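Local coordinates for peptidoglycan synthetase penicillin-binding protein 3 (Bifidobacterium adolescentis, PDB 4YE5) that probably binds penicillin and probably cross-links peptidoglycan strands as a transpeptidase in cell-wall synthesis, at residues 288-293 / 337-342; 307-312 / 347-352; 316-321 / 393-398. One frame throughout, in Å; residues are numbered along the deposited sequence.

Interaction 1. Residues 288-293 / 337-342; sequences IGKVLA and GILEQS
Lys-290 runs alongside the end of helix 335-340, its CB against a methyl of Leu-339 and its amino group close to the carbonyl of Ser-342. The extended chain brings Lys-290 CE to 3.4 Å from Ser-342 C, and a bend at chi4 (64°) then sets the direction of NZ. The bond from Lys-290 NZ to Ser-342 O is long and weak at 3.4 Å; the amino group has firmer partners in Ser-287 OG and Asn-344 OD1. Ser-342 leaves the helix with positive phi (54°) in a Schellman motif, and its N returns to Leu-339 O.

The apolar half is built round Leu-339. Its CG stands anti to the backbone N (chi1 -178°), and CD1 is carried between the two helical segments, 3.8 Å from Lys-290 CB and 4.1 Å from Val-291 CG2. The same methyl thus packs on the root of the lysine and on the valine beside it.

Ser-287 and Lys-290 fit the SxxK pattern of penicillin-binding transpeptidases, Ser-342 and Asn-344 the SxN motif, and Lys-486 a K(T/S)G-type motif. By analogy with the family this is probably the active-site region, with Lys-290 NZ bridging the first two motifs. Lys-486 NZ also bonds to Leu-339 O, tying this helix end to strand 484-492.

Around this buried contact, helix 455-470 touches Val-291 through Met-461 and Leu-339 through Ala-464, and helix 408-419 reaches Val-291 through Ile-418. Met-347 of helix 344-350 packs on both Lys-290 and Ile-338.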
ATOM      1  N   ILE A 288       7.869  21.183  -9.547  1.00 17.58           N
ATOM      2  CA  ILE A 288       7.249  20.075 -10.281  1.00 17.36           C
ATOM      3  C   ILE A 288       5.794  20.422 -10.633  1.00 16.43           C
ATOM      4  O   ILE A 288       5.288  20.047 -11.686  1.00 18.94           O
ATOM      5  CB  ILE A 288       7.314  18.739  -9.469  1.00 15.97           C
ATOM      6  CG1 ILE A 288       8.756  18.507  -8.993  1.00 12.20           C
ATOM      7  CG2 ILE A 288       6.771  17.554 -10.329  1.00 13.32           C
ATOM      8  CD1 ILE A 288       9.043  17.120  -8.446  1.00 15.49           C
ATOM      9  N   GLY A 289       5.136  21.156  -9.742  1.00 14.89           N
ATOM     10  CA  GLY A 289       3.788  21.651  -9.988  1.00 18.81           C
ATOM     11  C   GLY A 289       3.600  22.533 -11.225  1.00 20.93           C
ATOM     12  O   GLY A 289       2.462  22.700 -11.697  1.00 20.33           O
ATOM     13  N   LYS A 290       4.690  23.097 -11.753  1.00 19.04           N
ATOM     14  CA  LYS A 290       4.607  23.918 -12.964  1.00 17.98           C
ATOM     15  C   LYS A 290       4.152  23.064 -14.138  1.00 22.90           C
ATOM     16  O   LYS A 290       3.577  23.585 -15.104  1.00 19.51           O
ATOM     17  CB  LYS A 290       5.971  24.521 -13.337  1.00 16.09           C
ATOM     18  CG  LYS A 290       6.516  25.618 -12.397  1.00 18.68           C
ATOM     19  CD  LYS A 290       7.809  26.160 -13.037  1.00 20.01           C
ATOM     20  CE  LYS A 290       8.419  27.323 -12.238  1.00 21.87           C
ATOM     21  NZ  LYS A 290       8.854  26.920 -10.885  1.00 21.16           N
ATOM     22  N   VAL A 291       4.443  21.761 -14.084  1.00 18.88           N
ATOM     23  CA  VAL A 291       4.007  20.866 -15.166  1.00 15.36           C
ATOM     24  C   VAL A 291       2.495  20.922 -15.328  1.00 19.91           C
ATOM     25  O   VAL A 291       1.979  20.969 -16.449  1.00 22.47           O
ATOM     26  CB  VAL A 291       4.472  19.414 -14.946  1.00 15.98           C
ATOM     27  CG1 VAL A 291       3.840  18.472 -15.992  1.00 16.58           C
ATOM     28  CG2 VAL A 291       6.007  19.368 -15.051  1.00 13.76           C
ATOM     29  N   LEU A 292       1.788  20.945 -14.202  1.00 15.63           N
ATOM     30  CA  LEU A 292       0.321  20.953 -14.227  1.00 19.65           C
ATOM     31  C   LEU A 292      -0.237  22.261 -14.769  1.00 24.31           C
ATOM     32  O   LEU A 292      -1.153  22.258 -15.608  1.00 24.54           O
ATOM     33  CB  LEU A 292      -0.270  20.707 -12.833  1.00 24.00           C
ATOM     34  CG  LEU A 292       0.318  19.600 -11.944  1.00 32.62           C
ATOM     35  CD1 LEU A 292      -0.683  19.235 -10.864  1.00 22.92           C
ATOM     36  CD2 LEU A 292       0.722  18.390 -12.735  1.00 33.67           C
ATOM     37  N   ALA A 293       0.290  23.386 -14.288  1.00 22.45           N
ATOM     38  CA  ALA A 293      -0.254  24.689 -14.710  1.00 26.02           C
ATOM     39  C   ALA A 293       0.033  24.979 -16.182  1.00 21.55           C
ATOM     40  O   ALA A 293      -0.821  25.516 -16.909  1.00 28.90           O
ATOM     41  CB  ALA A 293       0.290  25.833 -13.831  1.00 22.93           C
ATOM     42  N   GLY A 337      11.527  26.766 -21.798  1.00 21.72           N
ATOM     43  CA  GLY A 337      12.652  27.194 -20.969  1.00 23.59           C
ATOM     44  C   GLY A 337      12.247  27.683 -19.585  1.00 22.59           C
ATOM     45  O   GLY A 337      12.985  27.510 -18.616  1.00 25.15           O
ATOM     46  N   ILE A 338      11.077  28.311 -19.484  1.00 23.36           N
ATOM     47  CA  ILE A 338      10.553  28.707 -18.172  1.00 22.95           C
ATOM     48  C   ILE A 338      10.385  27.471 -17.267  1.00 24.85           C
ATOM     49  O   ILE A 338      10.679  27.515 -16.055  1.00 19.97           O
ATOM     50  CB  ILE A 338       9.229  29.514 -18.307  1.00 21.98           C
ATOM     51  CG1 ILE A 338       9.550  30.954 -18.753  1.00 27.82           C
ATOM     52  CG2 ILE A 338       8.438  29.509 -16.987  1.00 24.01           C
ATOM     53  CD1 ILE A 338       8.388  31.704 -19.405  1.00 24.77           C
ATOM     54  N   LEU A 339       9.929  26.368 -17.858  1.00 24.00           N
ATOM     55  CA  LEU A 339       9.814  25.101 -17.136  1.00 24.68           C
ATOM     56  C   LEU A 339      11.209  24.591 -16.745  1.00 23.25           C
ATOM     57  O   LEU A 339      11.479  24.276 -15.582  1.00 20.91           O
ATOM     58  CB  LEU A 339       9.118  24.022 -17.995  1.00 17.27           C
ATOM     59  CG  LEU A 339       8.945  22.690 -17.244  1.00 17.52           C
ATOM     60  CD1 LEU A 339       7.958  22.838 -16.044  1.00 21.74           C
ATOM     61  CD2 LEU A 339       8.572  21.486 -18.144  1.00 15.78           C
ATOM     62  N   GLU A 340      12.082  24.507 -17.743  1.00 18.90           N
ATOM     63  CA  GLU A 340      13.430  23.985 -17.565  1.00 23.93           C
ATOM     64  C   GLU A 340      14.224  24.768 -16.506  1.00 25.64           C
ATOM     65  O   GLU A 340      15.002  24.197 -15.726  1.00 20.47           O
ATOM     66  CB  GLU A 340      14.174  24.041 -18.900  1.00 24.96           C
ATOM     67  CG  GLU A 340      15.606  23.595 -18.806  1.00 26.26           C
ATOM     68  CD  GLU A 340      16.548  24.498 -19.576  1.00 34.29           C
ATOM     69  OE1 GLU A 340      16.087  25.532 -20.122  1.00 30.19           O
ATOM     70  OE2 GLU A 340      17.752  24.170 -19.627  1.00 32.54           O
ATOM     71  N   GLN A 341      14.012  26.076 -16.473  1.00 19.75           N
ATOM     72  CA  GLN A 341      14.742  26.939 -15.545  1.00 24.29           C
ATOM     73  C   GLN A 341      13.999  27.150 -14.230  1.00 28.31           C
ATOM     74  O   GLN A 341      14.449  27.912 -13.387  1.00 21.81           O
ATOM     75  CB  GLN A 341      15.021  28.289 -16.204  1.00 22.12           C
ATOM     76  CG  GLN A 341      15.841  28.161 -17.501  1.00 24.66           C
ATOM     77  CD  GLN A 341      17.338  28.108 -17.231  1.00 28.13           C
ATOM     78  OE1 GLN A 341      17.773  28.196 -16.082  1.00 28.65           O
ATOM     79  NE2 GLN A 341      18.128  27.975 -18.286  1.00 32.45           N
ATOM     80  N   SER A 342      12.866  26.471 -14.052  1.00 22.18           N
ATOM     81  CA  SER A 342      12.086  26.609 -12.824  1.00 21.03           C
ATOM     82  C   SER A 342      11.745  28.078 -12.515  1.00 25.26           C
ATOM     83  O   SER A 342      11.795  28.504 -11.373  1.00 21.63           O
ATOM     84  CB  SER A 342      12.834  25.995 -11.628  1.00 25.71           C
ATOM     85  OG  SER A 342      13.189  24.639 -11.884  1.00 23.35           O
TER

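Interaction 2. Residues 307-312 / 347-352; sequences DKFTVP and MVIAGD
Phe-309 places CG anti to its carbonyl carbon (chi1 -62°), which sends the ring from the strand toward helix 344-350, and Ile-349 answers with the same choice for CG1 (chi1 -64°), its CG2 lying anti to the backbone N. The two branches of the isoleucine are therefore divided between two partners. CG2 approaches the phenyl ring, 4.1 Å from Phe-309 CD2, as the two side chains slide past each other in opposite directions. The other branch is extended (chi2 176°) and carries CD1 to the proline, where it meets Pro-312 CD tip to tip at 3.8 Å.

Farther along the ring, Ala-350 takes over: its CB is 3.8 Å from Phe-309 CZ, and Ala-350 CA lies 3.9 Å from Phe-309 CE2. Both CB of Ala-350 and CG2 of Ile-349 come to the ring obliquely. The small alanine lets the outer part of the ring approach the helix backbone closely, whereas the longer isoleucine branch reaches across to the proline ring. The side-chain contacts are all apolar, and the contact is partly buried.

Strand 308-311 pairs antiparallel with strand 331-334, which leads into helix 335-340. Leu-335 and Ile-338 of that helix also touch Phe-309, and His-303 meets its ring edge-to-face. The phenyl group is thus held where the strand, helix 335-340 and the last turn of helix 344-350 come together.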
ATOM      1  N   ASP A 307       6.597  29.713 -27.417  1.00 33.64           N
ATOM      2  CA  ASP A 307       6.405  31.169 -27.304  1.00 37.57           C
ATOM      3  C   ASP A 307       7.586  31.808 -26.589  1.00 35.95           C
ATOM      4  O   ASP A 307       8.107  31.248 -25.634  1.00 29.34           O
ATOM      5  CB  ASP A 307       5.118  31.508 -26.547  1.00 32.72           C
ATOM      6  CG  ASP A 307       3.879  31.454 -27.437  1.00 36.25           C
ATOM      7  OD1 ASP A 307       4.032  31.408 -28.674  1.00 38.55           O
ATOM      8  OD2 ASP A 307       2.753  31.471 -26.896  1.00 34.84           O
ATOM      9  N   LYS A 308       7.990  32.988 -27.040  1.00 33.76           N
ATOM     10  CA  LYS A 308       9.193  33.635 -26.533  1.00 37.47           C
ATOM     11  C   LYS A 308       8.862  34.669 -25.469  1.00 39.27           C
ATOM     12  O   LYS A 308       7.976  35.505 -25.652  1.00 37.72           O
ATOM     13  CB  LYS A 308       9.943  34.321 -27.674  1.00 40.07           C
ATOM     14  CG  LYS A 308      10.384  33.396 -28.800  1.00 37.56           C
ATOM     15  CD  LYS A 308      11.057  34.204 -29.915  1.00 43.88           C
ATOM     16  CE  LYS A 308      11.595  33.305 -31.015  1.00 52.28           C
ATOM     17  NZ  LYS A 308      10.523  32.483 -31.652  1.00 56.91           N
ATOM     18  N   PHE A 309       9.594  34.620 -24.363  1.00 31.19           N
ATOM     19  CA  PHE A 309       9.410  35.583 -23.287  1.00 31.61           C
ATOM     20  C   PHE A 309      10.727  36.263 -22.918  1.00 43.25           C
ATOM     21  O   PHE A 309      11.814  35.694 -23.084  1.00 38.62           O
ATOM     22  CB  PHE A 309       8.831  34.901 -22.034  1.00 29.94           C
ATOM     23  CG  PHE A 309       7.467  34.275 -22.239  1.00 32.19           C
ATOM     24  CD1 PHE A 309       7.347  32.983 -22.740  1.00 28.61           C
ATOM     25  CD2 PHE A 309       6.307  34.970 -21.901  1.00 37.46           C
ATOM     26  CE1 PHE A 309       6.090  32.397 -22.917  1.00 27.78           C
ATOM     27  CE2 PHE A 309       5.046  34.390 -22.066  1.00 37.52           C
ATOM     28  CZ  PHE A 309       4.939  33.100 -22.573  1.00 32.02           C
ATOM     29  N   THR A 310      10.611  37.488 -22.414  1.00 39.46           N
ATOM     30  CA  THR A 310      11.704  38.141 -21.711  1.00 38.46           C
ATOM     31  C   THR A 310      11.390  38.076 -20.229  1.00 38.39           C
ATOM     32  O   THR A 310      10.406  38.650 -19.764  1.00 41.40           O
ATOM     33  CB  THR A 310      11.847  39.613 -22.136  1.00 41.41           C
ATOM     34  OG1 THR A 310      12.091  39.669 -23.546  1.00 37.62           O
ATOM     35  CG2 THR A 310      13.009  40.274 -21.395  1.00 43.41           C
ATOM     36  N   VAL A 311      12.219  37.364 -19.484  1.00 34.86           N
ATOM     37  CA  VAL A 311      11.899  37.049 -18.102  1.00 36.11           C
ATOM     38  C   VAL A 311      12.908  37.717 -17.183  1.00 37.37           C
ATOM     39  O   VAL A 311      14.046  37.269 -17.088  1.00 37.22           O
ATOM     40  CB  VAL A 311      11.896  35.508 -17.868  1.00 33.78           C
ATOM     41  CG1 VAL A 311      11.323  35.167 -16.504  1.00 28.98           C
ATOM     42  CG2 VAL A 311      11.095  34.814 -18.952  1.00 29.23           C
ATOM     43  N   PRO A 312      12.495  38.804 -16.517  1.00 42.87           N
ATOM     44  CA  PRO A 312      13.362  39.540 -15.590  1.00 47.54           C
ATOM     45  C   PRO A 312      13.465  38.745 -14.304  1.00 47.77           C
ATOM     46  O   PRO A 312      12.747  37.751 -14.174  1.00 44.33           O
ATOM     47  CB  PRO A 312      12.597  40.849 -15.367  1.00 50.61           C
ATOM     48  CG  PRO A 312      11.169  40.470 -15.524  1.00 50.25           C
ATOM     49  CD  PRO A 312      11.126  39.348 -16.551  1.00 42.44           C
HETATM   50  N   MSE A 347       6.409  31.931 -15.032  1.00 23.44           N
HETATM   51  CA  MSE A 347       5.078  31.341 -14.906  1.00 22.99           C
HETATM   52  C   MSE A 347       4.029  32.417 -14.644  1.00 28.28           C
HETATM   53  O   MSE A 347       2.930  32.382 -15.189  1.00 29.29           O
HETATM   54  CB  MSE A 347       5.033  30.298 -13.784  1.00 21.59           C
HETATM   55  CG  MSE A 347       5.794  29.004 -14.066  1.00 20.20           C
HETATM   56 SE   MSE A 347       5.120  28.067 -15.635  0.62 25.50          SE
HETATM   57  CE  MSE A 347       3.462  27.305 -14.946  1.00 19.42           C
ATOM     58  N   VAL A 348       4.368  33.369 -13.787  1.00 25.21           N
ATOM     59  CA  VAL A 348       3.466  34.493 -13.521  1.00 29.03           C
ATOM     60  C   VAL A 348       3.195  35.307 -14.778  1.00 31.42           C
ATOM     61  O   VAL A 348       2.049  35.651 -15.070  1.00 29.74           O
ATOM     62  CB  VAL A 348       4.025  35.397 -12.415  1.00 30.40           C
ATOM     63  CG1 VAL A 348       3.276  36.746 -12.368  1.00 32.69           C
ATOM     64  CG2 VAL A 348       3.977  34.649 -11.079  1.00 32.64           C
ATOM     65  N   ILE A 349       4.248  35.609 -15.525  1.00 28.49           N
ATOM     66  CA  ILE A 349       4.082  36.332 -16.777  1.00 33.11           C
ATOM     67  C   ILE A 349       3.267  35.521 -17.788  1.00 33.67           C
ATOM     68  O   ILE A 349       2.294  36.021 -18.347  1.00 36.53           O
ATOM     69  CB  ILE A 349       5.438  36.726 -17.394  1.00 31.83           C
ATOM     70  CG1 ILE A 349       6.161  37.701 -16.461  1.00 36.30           C
ATOM     71  CG2 ILE A 349       5.222  37.360 -18.782  1.00 31.79           C
ATOM     72  CD1 ILE A 349       7.552  38.089 -16.905  1.00 37.52           C
ATOM     73  N   ALA A 350       3.654  34.265 -18.004  1.00 28.28           N
ATOM     74  CA  ALA A 350       2.964  33.411 -18.971  1.00 27.99           C
ATOM     75  C   ALA A 350       1.493  33.196 -18.616  1.00 32.86           C
ATOM     76  O   ALA A 350       0.649  33.104 -19.495  1.00 33.63           O
ATOM     77  CB  ALA A 350       3.673  32.052 -19.092  1.00 25.69           C
ATOM     78  N   GLY A 351       1.193  33.109 -17.326  1.00 32.78           N
ATOM     79  CA  GLY A 351      -0.143  32.744 -16.890  1.00 29.17           C
ATOM     80  C   GLY A 351      -1.098  33.915 -16.793  1.00 33.64           C
ATOM     81  O   GLY A 351      -2.214  33.764 -16.295  1.00 32.51           O
ATOM     82  N   ASP A 352      -0.655  35.071 -17.282  1.00 33.56           N
ATOM     83  CA  ASP A 352      -1.383  36.338 -17.138  1.00 39.05           C
ATOM     84  C   ASP A 352      -2.878  36.224 -17.429  1.00 43.60           C
ATOM     85  O   ASP A 352      -3.705  36.728 -16.661  1.00 43.96           O
ATOM     86  CB  ASP A 352      -0.758  37.417 -18.039  1.00 41.11           C
ATOM     87  CG  ASP A 352      -1.474  38.761 -17.941  1.00 55.00           C
ATOM     88  OD1 ASP A 352      -1.863  39.167 -16.821  1.00 60.26           O
ATOM     89  OD2 ASP A 352      -1.638  39.422 -18.991  1.00 58.72           O
TER

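Interaction 3. Residues 316-321 / 393-398; sequences TVEGQT and RTRNTV
Arg-393 reaches across to the second strand of a beta hairpin and binds it through two acceptors, the side-chain amide oxygen of Gln-320 and the backbone carbonyl of Thr-321. With CG anti to the backbone N (chi1 -176°) and the chain extended from CG to NE, the guanidinium is delivered end-on. NH1 and NH2 both grip Thr-321 O, at 3.1 Å for Arg-393 NH1 and 3.0 Å for Arg-393 NH2. The oxygen lies almost in the guanidinium plane, although both nitrogens approach from one face of the carbonyl plane: NH2 is only tilted from it, while NH1 stands above it and away from a lone pair.

NH1 also donates to Gln-320 OE1, 3.0 Å from Arg-393 NH1, in the carbonyl plane on a lone pair; this bond is moderately bent (151° at the hydrogen), as are the other two. A bend in the glutamine chain folds OE1 back toward the arginine, with amide and guanidinium planes 74° apart.

Hairpin 314-323 turns through a type I' turn from Val-317 to Gln-320, closed by backbone bonds between those two residues. Thr-316 OG1 and Thr-321 OG1 share a further hydrogen bond, 2.7 Å apart. On the helix side, Arg-393 O accepts from the N atoms of both Asn-396 and Thr-397.

Glu-318 forms its salt bridge with Arg-392. Arg-395 NH2 lies 4.3 Å from Glu-318 OE2, too far for a salt bridge, and Arg-395 NE donates to Asn-356. Asn-396 takes a bond from Arg-359 at OD1 and gives one to Tyr-322 through ND2.

Three bonds from one guanidinium thus join this surface hairpin to the segment carrying helix 394-397. Since both acceptors are neutral oxygens, the link is one of directed hydrogen bonds and probably leaves the arginine's charge largely uncompensated by them.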
ATOM      1  N   THR A 316       6.354  42.396 -10.483  1.00 45.32           N
ATOM      2  CA  THR A 316       5.370  42.852  -9.522  1.00 51.21           C
ATOM      3  C   THR A 316       3.987  42.922 -10.161  1.00 49.61           C
ATOM      4  O   THR A 316       3.796  43.563 -11.187  1.00 45.92           O
ATOM      5  CB  THR A 316       5.765  44.211  -8.928  1.00 55.94           C
ATOM      6  OG1 THR A 316       7.044  44.088  -8.293  1.00 55.50           O
ATOM      7  CG2 THR A 316       4.741  44.654  -7.899  1.00 57.49           C
ATOM      8  N   VAL A 317       3.029  42.238  -9.555  1.00 47.40           N
ATOM      9  CA  VAL A 317       1.678  42.208 -10.086  1.00 51.74           C
ATOM     10  C   VAL A 317       0.702  42.498  -8.963  1.00 50.41           C
ATOM     11  O   VAL A 317       0.756  41.858  -7.911  1.00 50.35           O
ATOM     12  CB  VAL A 317       1.353  40.833 -10.704  1.00 61.26           C
ATOM     13  CG1 VAL A 317      -0.150  40.643 -10.832  1.00 65.60           C
ATOM     14  CG2 VAL A 317       2.033  40.686 -12.053  1.00 63.99           C
ATOM     15  N   GLU A 318      -0.175  43.473  -9.182  1.00 48.70           N
ATOM     16  CA  GLU A 318      -1.165  43.864  -8.180  1.00 55.01           C
ATOM     17  C   GLU A 318      -0.564  44.033  -6.785  1.00 52.47           C
ATOM     18  O   GLU A 318      -1.082  43.488  -5.808  1.00 54.95           O
ATOM     19  CB  GLU A 318      -2.288  42.835  -8.118  1.00 62.17           C
ATOM     20  CG  GLU A 318      -3.015  42.637  -9.429  1.00 70.33           C
ATOM     21  CD  GLU A 318      -4.140  41.635  -9.301  1.00 76.25           C
ATOM     22  OE1 GLU A 318      -4.895  41.715  -8.305  1.00 79.48           O
ATOM     23  OE2 GLU A 318      -4.261  40.759 -10.185  1.00 75.81           O
ATOM     24  N   GLY A 319       0.545  44.762  -6.705  1.00 52.32           N
ATOM     25  CA  GLY A 319       1.214  45.004  -5.440  1.00 53.41           C
ATOM     26  C   GLY A 319       1.984  43.818  -4.885  1.00 53.60           C
ATOM     27  O   GLY A 319       2.558  43.898  -3.801  1.00 54.55           O
ATOM     28  N   GLN A 320       2.005  42.710  -5.617  1.00 49.06           N
ATOM     29  CA  GLN A 320       2.724  41.529  -5.150  1.00 48.90           C
ATOM     30  C   GLN A 320       3.989  41.301  -5.967  1.00 50.30           C
ATOM     31  O   GLN A 320       3.957  41.367  -7.194  1.00 52.23           O
ATOM     32  CB  GLN A 320       1.830  40.285  -5.210  1.00 52.33           C
ATOM     33  CG  GLN A 320       0.636  40.337  -4.278  1.00 54.94           C
ATOM     34  CD  GLN A 320       1.042  40.492  -2.822  1.00 56.43           C
ATOM     35  OE1 GLN A 320       1.982  39.843  -2.353  1.00 55.26           O
ATOM     36  NE2 GLN A 320       0.337  41.359  -2.102  1.00 57.12           N
ATOM     37  N   THR A 321       5.100  41.033  -5.285  1.00 45.71           N
ATOM     38  CA  THR A 321       6.372  40.826  -5.968  1.00 44.90           C
ATOM     39  C   THR A 321       6.797  39.368  -5.935  1.00 47.15           C
ATOM     40  O   THR A 321       6.781  38.725  -4.880  1.00 46.98           O
ATOM     41  CB  THR A 321       7.476  41.733  -5.393  1.00 48.69           C
ATOM     42  OG1 THR A 321       7.196  43.091  -5.754  1.00 55.92           O
ATOM     43  CG2 THR A 321       8.843  41.346  -5.948  1.00 42.47           C
ATOM     44  N   ARG A 393      -2.108  36.894  -4.009  1.00 41.19           N
ATOM     45  CA  ARG A 393      -0.816  36.216  -4.083  1.00 40.88           C
ATOM     46  C   ARG A 393      -0.935  34.711  -4.378  1.00 36.30           C
ATOM     47  O   ARG A 393      -0.282  34.187  -5.286  1.00 33.58           O
ATOM     48  CB  ARG A 393       0.002  36.451  -2.811  1.00 42.72           C
ATOM     49  CG  ARG A 393       1.390  35.836  -2.891  1.00 43.16           C
ATOM     50  CD  ARG A 393       2.375  36.404  -1.878  1.00 49.60           C
ATOM     51  NE  ARG A 393       3.735  36.045  -2.267  1.00 53.01           N
ATOM     52  CZ  ARG A 393       4.551  36.839  -2.957  1.00 54.36           C
ATOM     53  NH1 ARG A 393       4.158  38.054  -3.313  1.00 52.89           N
ATOM     54  NH2 ARG A 393       5.770  36.422  -3.283  1.00 56.86           N
ATOM     55  N   THR A 394      -1.767  34.015  -3.612  1.00 36.27           N
ATOM     56  CA  THR A 394      -1.872  32.565  -3.751  1.00 35.85           C
ATOM     57  C   THR A 394      -2.432  32.160  -5.114  1.00 33.40           C
ATOM     58  O   THR A 394      -2.177  31.059  -5.572  1.00 32.12           O
ATOM     59  CB  THR A 394      -2.720  31.928  -2.630  1.00 41.20           C
ATOM     60  OG1 THR A 394      -4.070  32.409  -2.714  1.00 44.12           O
ATOM     61  CG2 THR A 394      -2.137  32.274  -1.249  1.00 39.87           C
ATOM     62  N   ARG A 395      -3.186  33.049  -5.764  1.00 31.26           N
ATOM     63  CA  ARG A 395      -3.677  32.756  -7.115  1.00 34.04           C
ATOM     64  C   ARG A 395      -2.495  32.600  -8.073  1.00 33.99           C
ATOM     65  O   ARG A 395      -2.610  31.944  -9.107  1.00 33.73           O
ATOM     66  CB  ARG A 395      -4.636  33.849  -7.620  1.00 33.25           C
ATOM     67  CG  ARG A 395      -3.941  35.153  -7.995  1.00 32.75           C
ATOM     68  CD  ARG A 395      -4.902  36.171  -8.599  1.00 46.58           C
ATOM     69  NE  ARG A 395      -5.547  35.694  -9.824  1.00 48.10           N
ATOM     70  CZ  ARG A 395      -5.092  35.921 -11.053  1.00 48.54           C
ATOM     71  NH1 ARG A 395      -5.754  35.451 -12.107  1.00 43.44           N
ATOM     72  NH2 ARG A 395      -3.977  36.619 -11.235  1.00 49.74           N
ATOM     73  N   ASN A 396      -1.356  33.192  -7.715  1.00 35.54           N
ATOM     74  CA  ASN A 396      -0.139  33.088  -8.529  1.00 34.34           C
ATOM     75  C   ASN A 396       0.833  31.991  -8.101  1.00 32.35           C
ATOM     76  O   ASN A 396       1.392  31.268  -8.941  1.00 29.23           O
ATOM     77  CB  ASN A 396       0.568  34.445  -8.585  1.00 36.88           C
ATOM     78  CG  ASN A 396      -0.072  35.378  -9.583  1.00 37.26           C
ATOM     79  OD1 ASN A 396      -0.316  34.991 -10.730  1.00 31.26           O
ATOM     80  ND2 ASN A 396      -0.378  36.606  -9.155  1.00 31.20           N
ATOM     81  N   THR A 397       1.031  31.846  -6.794  1.00 24.28           N
ATOM     82  CA  THR A 397       1.906  30.784  -6.280  1.00 22.76           C
ATOM     83  C   THR A 397       1.391  29.393  -6.668  1.00 24.23           C
ATOM     84  O   THR A 397       2.165  28.442  -6.787  1.00 22.38           O
ATOM     85  CB  THR A 397       2.068  30.852  -4.741  1.00 23.94           C
ATOM     86  OG1 THR A 397       0.797  30.657  -4.118  1.00 28.04           O
ATOM     87  CG2 THR A 397       2.636  32.215  -4.301  1.00 24.56           C
ATOM     88  N   VAL A 398       0.085  29.274  -6.887  1.00 27.74           N
ATOM     89  CA  VAL A 398      -0.482  27.985  -7.295  1.00 23.93           C
ATOM     90  C   VAL A 398       0.092  27.549  -8.657  1.00 24.27           C
ATOM     91  O   VAL A 398       0.123  26.358  -8.976  1.00 24.45           O
ATOM     92  CB  VAL A 398      -2.034  28.036  -7.335  1.00 28.41           C
ATOM     93  CG1 VAL A 398      -2.531  28.578  -8.661  1.00 27.09           C
ATOM     94  CG2 VAL A 398      -2.622  26.658  -7.081  1.00 30.74           C
TER

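All three contacts lie in the transpeptidase domain, on one side of the chain's centre. Along the sequence the first segments come in order, 288-293, 307-312 and 316-321, followed by their partners in the same order, so every pair of contacts crosses. The centres of interactions 1 and 2 are about 12 Å apart. Those of interactions 2 and 3 are about 14 Å apart, and those of interactions 1 and 3 about 17 Å. Helix 344-350 links the series: Met-347 packs on Ala-293 of interaction 1, while Val-348 touches Val-317 and Asn-396 of interaction 3. Interactions 1 and 3 do not touch. Interaction 2 thus stands between the probable active-site lysine and the surface hairpin 314-323, touching both other contacts.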